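Local coordinates for protein branched-chain-amino-acid aminotransferase (Deinococcus radiodurans, PDB 3UYY) that probably catalyses the reversible transfer of amino groups between branched-chain amino acids and 2-oxoglutarate, with pyridoxal 5'-phosphate as cofactor, at residues 188-193 with 211-216; 236-241 with 260-265; 180-185 with 327-332. All coordinates share one frame; numbering follows the deposited sequence.

Contact 1. Residues 188-193 with 211-216; sequences SDYDRA and LLPGYE. With PLP (pyridoxal-5'-phosphate), chain D.
S188 OG accepts the backbone N-H of Y190 at 3.2 Å. The bond is nearly straight (165°) and closes an ST turn. The same oxygen rests against P213, 3.7 Å from its CB, and lies in the plane of the Y190 ring at its edge. With chi1 at 178°, S188 OG sits beside its own carbonyl carbon, where it can reach both partners.

Y190 has the largest share of the contact. Its CB packs on P213 CG at 4.0 Å, and the two side chains cross at about a right angle. The phenol end runs on to L212, with Y190 OH 3.7 Å from L212 CD2. E216 comes from the next helical turn, its OE2 3.9 Å from Y190 CE1. Ring and carboxylate planes are 44° apart. No hydrogen bond joins the two segments. P213 has no N-H to give the turn before it, and the helix is kinked here.

R192 does not touch 211-216; it reaches to the cofactor. Its NH2 lies 3.2 Å from the methyl carbon C2A of PLP. R192 also makes a cation-pi contact with Y207, which binds PLP, and a long, weak ion pair with E238.

On the dimer side, L212 packs on L109 of the second subunit and Y190 on R107 of that subunit. The loop and helix 204-219 form the connection of a beta-alpha-beta crossover between parallel strands 183-187 and 224-228. S188 and P213 both lie on V225 of strand 224-228, and P213 also touches Y227.

Contact 2. Residues 236-241 with 260-265; sequences IEEAGA and PSILPS. With PLP (pyridoxal-5'-phosphate), chain D.
Hydrogen bonds tie both glutamates to the loop 260-265. S261 OG donates to E237 OE1 over a very short 2.5 Å. The E237 chain is bent at chi2 (-88°), which brings its carboxylate down to the serine. L263 N gives E238 OE1 a weak but straight bond of 3.3 Å (169°). A water also donates to E238 OE1, at 3.1 Å, and to S261 O. OE1 is thus gripped by two donors.

E237 and E238 both face Y227 and form a classic beta bulge. This breaks the usual alternation of side chains, consistent with two successive glutamates reaching the same loop.

The contacts without hydrogen bonds centre on I262. Its CB packs on E238 CG (3.7 Å), and its CG2 lies against the carbonyl oxygen E237 O.

The remaining contacts are with the cofactor. The extended chain of E238 sets OE2 2.5 Å from PLP N1, as in other class IV aminotransferases, where a glutamate faces the pyridine nitrogen. L263 CB lies 3.6 Å from the same N1. S265 OG donates to PLP O3P at 2.5 Å and caps K268 N at the start of helix 266-276. I266 N and T267 OG1 are also hydrogen-bonded to PLP.

Contact 3. Residues 180-185 with 327-332; sequences LTPTNF and SEPGPV
L180 and P182 meet S327, E328 and P329 where two lead-in loops of the class-IV (fold-type IV) PLP aminotransferase fold run past each other. One leads into strand 183-187 of the mixed sheet. The other leads into helix 331-344, with G330 at its N-cap position. This is packing at the rim of the fold, and no hydrogen bond joins the segments.

The first kind of contact sets proline rings against peptide groups. L180 O points end-on at P329 CD, 3.1 Å away, and is also close to P329 CG. A psi of 57° at L180 helps turn this carbonyl toward the proline. The P182 ring instead lies over the face of the peptide that joins S327 to E328.

The second kind is apolar. L180 CB touches P329 CG at 4.0 Å. The two prolines meet through their CD atoms, 4.1 Å apart. An alanine in place of P182 would lack CG and CD, which would probably open a gap beside S327 and P329 and leave the two loops freer to shift.

Outside partners hold both sides. L180 and P329 pack on P310 of strand 309-316, and L180 also touches Y337 of helix 331-344. S325 OG is hydrogen-bonded to the backbone N of both S327 and E328. Over that peptide, P182 CD lies 3.3 Å from S327 O, and P182 CG is 3.4 Å from S327 C and 3.6 Å from E328 N.

How the contacts relate
Contact 2 is the buried one and the nearest of the three to the centre of the chain. Its chemistry is polar: carboxylates, a water and the cofactor. Contacts 1 and 3 lie further out and are only partly buried. Both use proline rings, with a tyrosine ring leading in contact 1, and make no hydrogen bond between their segments. Strand 183-187 connects them: contact 3 lies just before its start, and contact 1 begins just past its end. Their centres are about 23 Å apart. Contact 1 reaches the cofactor site through R192, which abuts contact 2. The strand end of segment 180-185 reaches contact 2 through F185, packed on A239. Of the three, contact 1 is the one at the subunit interface.

Contact 1. Residues 188-193 with 211-216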
# COMPACT_ATOMS: atom_id res chain seq x y z
N SER B 188 13.62 10.06 9.81
CA SER B 188 14.12 8.99 8.95
C SER B 188 14.28 9.46 7.52
O SER B 188 13.58 10.38 7.08
CB SER B 188 13.17 7.79 8.99
OG SER B 188 13.60 6.74 8.14
N ASP B 189 15.19 8.84 6.78
CA ASP B 189 15.38 9.22 5.38
C ASP B 189 14.30 8.59 4.51
O ASP B 189 14.14 8.96 3.34
CB ASP B 189 16.77 8.82 4.88
CG ASP B 189 17.88 9.73 5.43
OD1 ASP B 189 18.96 9.80 4.79
OD2 ASP B 189 17.68 10.36 6.49
N TYR B 190 13.55 7.64 5.08
CA TYR B 190 12.46 6.96 4.38
C TYR B 190 11.16 7.80 4.34
O TYR B 190 10.98 8.72 5.14
CB TYR B 190 12.17 5.62 5.07
CG TYR B 190 13.17 4.52 4.80
CD1 TYR B 190 14.06 4.10 5.79
CD2 TYR B 190 13.21 3.88 3.57
CE1 TYR B 190 14.96 3.05 5.55
CE2 TYR B 190 14.10 2.84 3.32
CZ TYR B 190 14.97 2.43 4.32
OH TYR B 190 15.85 1.39 4.05
N ASP B 191 10.26 7.49 3.40
CA ASP B 191 9.00 8.22 3.31
C ASP B 191 7.82 7.24 3.37
O ASP B 191 7.82 6.22 2.70
CB ASP B 191 8.89 8.97 1.98
CG ASP B 191 10.05 9.92 1.73
OD1 ASP B 191 10.32 10.81 2.57
OD2 ASP B 191 10.69 9.79 0.66
N ARG B 192 6.81 7.54 4.19
CA ARG B 192 5.63 6.68 4.27
C ARG B 192 4.63 7.06 3.16
O ARG B 192 3.63 6.37 2.94
CB ARG B 192 4.96 6.80 5.64
CG ARG B 192 4.42 8.17 5.95
CD ARG B 192 3.79 8.24 7.33
NE ARG B 192 2.36 7.89 7.35
CZ ARG B 192 1.88 6.66 7.24
NH1 ARG B 192 2.71 5.63 7.11
NH2 ARG B 192 0.58 6.44 7.30
N ALA B 193 4.90 8.16 2.45
CA ALA B 193 4.02 8.60 1.38
C ALA B 193 4.68 9.59 0.43
O ALA B 193 5.58 10.33 0.81
CB ALA B 193 2.75 9.21 1.96
N LEU B 211 6.75 0.38 7.89
CA LEU B 211 7.14 -0.79 8.66
C LEU B 211 8.64 -0.80 8.97
O LEU B 211 9.04 -0.83 10.13
CB LEU B 211 6.73 -2.05 7.89
CG LEU B 211 5.75 -3.01 8.57
CD1 LEU B 211 4.67 -2.27 9.36
CD2 LEU B 211 5.15 -3.91 7.50
N LEU B 212 9.46 -0.74 7.93
CA LEU B 212 10.91 -0.76 8.09
C LEU B 212 11.43 0.42 8.92
O LEU B 212 12.24 0.24 9.83
CB LEU B 212 11.59 -0.79 6.72
CG LEU B 212 13.13 -0.90 6.74
CD1 LEU B 212 13.58 -1.94 7.76
CD2 LEU B 212 13.61 -1.27 5.34
N PRO B 213 11.00 1.65 8.61
CA PRO B 213 11.55 2.71 9.46
C PRO B 213 11.14 2.63 10.94
O PRO B 213 11.97 2.83 11.83
CB PRO B 213 11.11 4.01 8.77
CG PRO B 213 10.07 3.58 7.74
CD PRO B 213 10.52 2.21 7.33
N GLY B 214 9.87 2.32 11.20
CA GLY B 214 9.39 2.24 12.58
C GLY B 214 10.17 1.19 13.35
O GLY B 214 10.48 1.36 14.53
N TYR B 215 10.47 0.09 12.66
CA TYR B 215 11.21 -1.03 13.22
C TYR B 215 12.60 -0.59 13.66
O TYR B 215 13.07 -0.94 14.75
CB TYR B 215 11.32 -2.13 12.16
CG TYR B 215 12.22 -3.29 12.54
CD1 TYR B 215 11.87 -4.16 13.57
CD2 TYR B 215 13.41 -3.53 11.85
CE1 TYR B 215 12.68 -5.24 13.90
CE2 TYR B 215 14.23 -4.61 12.17
CZ TYR B 215 13.85 -5.46 13.20
OH TYR B 215 14.65 -6.54 13.52
N GLU B 216 13.27 0.16 12.80
CA GLU B 216 14.60 0.65 13.11
C GLU B 216 14.59 1.65 14.27
O GLU B 216 15.51 1.65 15.09
CB GLU B 216 15.22 1.28 11.87
CG GLU B 216 15.72 0.27 10.89
CD GLU B 216 16.03 0.88 9.55
OE1 GLU B 216 16.83 0.30 8.79
OE2 GLU B 216 15.46 1.95 9.25
N1 PLP D . -1.83 9.60 11.25
C2 PLP D . -1.64 8.26 11.03
C2A PLP D . -0.60 7.84 9.98
C3 PLP D . -2.41 7.32 11.78
O3 PLP D . -2.23 6.00 11.57
C4 PLP D . -3.37 7.79 12.76
C4A PLP D . -4.20 6.69 13.56
C5 PLP D . -3.52 9.25 12.94
C6 PLP D . -2.74 10.11 12.17
C5A PLP D . -4.46 9.93 13.89
O4P PLP D . -5.75 10.10 13.40
P PLP D . -6.99 10.08 14.38
O1P PLP D . -7.07 8.80 15.06
O2P PLP D . -8.17 10.28 13.39
O3P PLP D . -6.93 11.30 15.23

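Contact 2. Residues 236-241 with 260-265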
# COMPACT_ATOMS: atom_id res chain seq x y z
N ILE B 236 8.21 19.05 9.07
CA ILE B 236 7.58 17.96 9.80
C ILE B 236 6.24 17.56 9.22
O ILE B 236 5.38 18.41 8.98
CB ILE B 236 7.36 18.31 11.29
CG1 ILE B 236 8.69 18.23 12.05
CG2 ILE B 236 6.35 17.35 11.91
CD1 ILE B 236 8.57 18.57 13.53
N GLU B 237 6.07 16.27 9.00
CA GLU B 237 4.84 15.72 8.44
C GLU B 237 3.95 15.07 9.49
O GLU B 237 2.93 15.63 9.87
CB GLU B 237 5.18 14.68 7.37
CG GLU B 237 5.66 15.25 6.05
CD GLU B 237 4.52 15.57 5.09
OE1 GLU B 237 3.91 14.62 4.56
OE2 GLU B 237 4.23 16.76 4.87
N GLU B 238 4.37 13.89 9.96
CA GLU B 238 3.61 13.09 10.93
C GLU B 238 4.49 12.13 11.69
O GLU B 238 5.69 12.07 11.44
CB GLU B 238 2.60 12.23 10.20
CG GLU B 238 1.30 12.83 9.87
CD GLU B 238 0.31 11.74 9.52
OE1 GLU B 238 0.49 11.09 8.46
OE2 GLU B 238 -0.62 11.53 10.33
N ALA B 239 3.88 11.32 12.56
CA ALA B 239 4.60 10.31 13.35
C ALA B 239 4.38 8.88 12.86
O ALA B 239 4.99 7.94 13.38
CB ALA B 239 4.22 10.39 14.82
N GLY B 240 3.51 8.68 11.88
CA GLY B 240 3.29 7.32 11.41
C GLY B 240 2.04 6.68 12.00
O GLY B 240 1.42 5.81 11.37
N ALA B 241 1.66 7.10 13.20
CA ALA B 241 0.47 6.56 13.84
C ALA B 241 -0.23 7.70 14.56
O ALA B 241 -1.17 7.47 15.34
CB ALA B 241 0.85 5.47 14.84
N PRO B 260 -0.70 18.14 2.19
CA PRO B 260 -1.63 17.33 1.38
C PRO B 260 -1.31 15.84 1.54
O PRO B 260 -2.08 14.99 1.08
CB PRO B 260 -1.35 17.79 -0.05
CG PRO B 260 -0.72 19.17 0.13
CD PRO B 260 0.15 18.98 1.33
N SER B 261 -0.17 15.54 2.17
CA SER B 261 0.24 14.15 2.35
C SER B 261 0.13 13.58 3.77
O SER B 261 0.52 12.43 4.01
CB SER B 261 1.67 13.95 1.82
OG SER B 261 2.59 14.78 2.49
N ILE B 262 -0.38 14.36 4.71
CA ILE B 262 -0.54 13.84 6.06
C ILE B 262 -1.99 13.44 6.24
O ILE B 262 -2.88 13.96 5.57
CB ILE B 262 -0.16 14.86 7.16
CG1 ILE B 262 -1.08 16.07 7.09
CG2 ILE B 262 1.31 15.24 7.00
CD1 ILE B 262 -0.93 17.02 8.26
N LEU B 263 -2.23 12.50 7.15
CA LEU B 263 -3.58 12.01 7.41
C LEU B 263 -4.36 13.07 8.18
O LEU B 263 -3.84 13.66 9.13
CB LEU B 263 -3.51 10.72 8.23
CG LEU B 263 -4.73 9.80 8.38
CD1 LEU B 263 -5.82 10.51 9.16
CD2 LEU B 263 -5.24 9.38 7.00
N PRO B 264 -5.60 13.36 7.75
CA PRO B 264 -6.37 14.37 8.49
C PRO B 264 -6.94 13.76 9.78
O PRO B 264 -8.07 13.26 9.84
CB PRO B 264 -7.44 14.81 7.48
CG PRO B 264 -7.62 13.60 6.61
CD PRO B 264 -6.21 13.08 6.43
N SER B 265 -6.11 13.80 10.82
CA SER B 265 -6.40 13.28 12.15
C SER B 265 -7.63 13.91 12.80
O SER B 265 -7.73 15.14 12.92
CB SER B 265 -5.17 13.51 13.05
OG SER B 265 -5.42 13.17 14.40
N1 PLP D . -1.83 9.60 11.25
C2 PLP D . -1.64 8.26 11.03
C2A PLP D . -0.60 7.84 9.98
C3 PLP D . -2.41 7.32 11.78
O3 PLP D . -2.23 6.00 11.57
C4 PLP D . -3.37 7.79 12.76
C4A PLP D . -4.20 6.69 13.56
C5 PLP D . -3.52 9.25 12.94
C6 PLP D . -2.74 10.11 12.17
C5A PLP D . -4.46 9.93 13.89
O4P PLP D . -5.75 10.10 13.40
P PLP D . -6.99 10.08 14.38
O1P PLP D . -7.07 8.80 15.06
O2P PLP D . -8.17 10.28 13.39
O3P PLP D . -6.93 11.30 15.23
O HOH W 1 1.97 10.56 5.79

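Contact 3. Residues 180-185 with 327-332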
# COMPACT_ATOMS: atom_id res chain seq x y z
N LEU B 180 0.47 10.13 31.02
CA LEU B 180 1.01 11.22 30.21
C LEU B 180 2.52 11.31 30.36
O LEU B 180 3.05 12.35 30.74
CB LEU B 180 0.40 12.56 30.60
CG LEU B 180 -0.57 13.14 29.57
CD1 LEU B 180 -0.91 14.58 29.90
CD2 LEU B 180 0.07 13.05 28.20
N THR B 181 3.19 10.20 30.06
CA THR B 181 4.64 10.15 30.16
C THR B 181 5.20 10.36 28.75
O THR B 181 4.75 9.73 27.79
CB THR B 181 5.12 8.78 30.75
OG1 THR B 181 5.45 7.87 29.70
CG2 THR B 181 4.01 8.16 31.60
N PRO B 182 6.18 11.26 28.61
CA PRO B 182 6.73 11.48 27.27
C PRO B 182 7.59 10.35 26.71
O PRO B 182 8.11 9.52 27.45
CB PRO B 182 7.49 12.80 27.43
CG PRO B 182 7.87 12.81 28.86
CD PRO B 182 6.63 12.30 29.54
N THR B 183 7.70 10.33 25.39
CA THR B 183 8.49 9.32 24.72
C THR B 183 9.18 10.05 23.56
O THR B 183 8.70 11.08 23.10
CB THR B 183 7.57 8.16 24.23
OG1 THR B 183 8.39 7.04 23.85
CG2 THR B 183 6.70 8.59 23.07
N ASN B 184 10.32 9.51 23.10
CA ASN B 184 11.09 10.16 22.06
C ASN B 184 10.86 9.65 20.65
O ASN B 184 10.43 8.51 20.45
CB ASN B 184 12.59 10.06 22.40
CG ASN B 184 12.87 10.34 23.87
OD1 ASN B 184 12.36 11.32 24.45
ND2 ASN B 184 13.70 9.49 24.49
N PHE B 185 11.15 10.50 19.67
CA PHE B 185 10.98 10.19 18.26
C PHE B 185 12.24 10.52 17.49
O PHE B 185 13.06 11.32 17.94
CB PHE B 185 9.83 10.98 17.67
CG PHE B 185 8.49 10.53 18.13
CD1 PHE B 185 8.12 10.68 19.46
CD2 PHE B 185 7.60 9.96 17.24
CE1 PHE B 185 6.86 10.27 19.89
CE2 PHE B 185 6.34 9.55 17.65
CZ PHE B 185 5.97 9.70 18.98
N SER B 327 10.80 13.32 30.85
CA SER B 327 10.01 12.50 31.76
C SER B 327 8.66 13.11 32.16
O SER B 327 7.77 12.40 32.63
CB SER B 327 10.82 12.23 33.03
OG SER B 327 11.12 13.44 33.70
N GLU B 328 8.53 14.42 31.99
CA GLU B 328 7.29 15.09 32.34
C GLU B 328 6.68 15.79 31.15
O GLU B 328 7.39 16.24 30.27
CB GLU B 328 7.55 16.13 33.44
CG GLU B 328 7.62 15.55 34.83
CD GLU B 328 6.31 14.93 35.26
OE1 GLU B 328 5.26 15.60 35.09
OE2 GLU B 328 6.32 13.79 35.77
N PRO B 329 5.34 15.85 31.09
CA PRO B 329 4.68 16.51 29.96
C PRO B 329 4.50 18.01 30.21
O PRO B 329 4.39 18.45 31.35
CB PRO B 329 3.35 15.78 29.87
CG PRO B 329 3.06 15.45 31.31
CD PRO B 329 4.41 14.96 31.80
N GLY B 330 4.46 18.79 29.13
CA GLY B 330 4.28 20.22 29.24
C GLY B 330 2.93 20.57 29.82
O GLY B 330 1.99 19.79 29.73
N PRO B 331 2.79 21.76 30.42
CA PRO B 331 1.53 22.19 31.02
C PRO B 331 0.36 22.41 30.06
O PRO B 331 -0.79 22.18 30.42
CB PRO B 331 1.92 23.46 31.78
CG PRO B 331 3.05 24.02 30.95
CD PRO B 331 3.85 22.78 30.61
N VAL B 332 0.64 22.88 28.86
CA VAL B 332 -0.45 23.09 27.90
C VAL B 332 -0.93 21.72 27.44
O VAL B 332 -2.14 21.48 27.31
CB VAL B 332 0.00 23.90 26.67
CG1 VAL B 332 -1.15 24.00 25.68
CG2 VAL B 332 0.47 25.28 27.09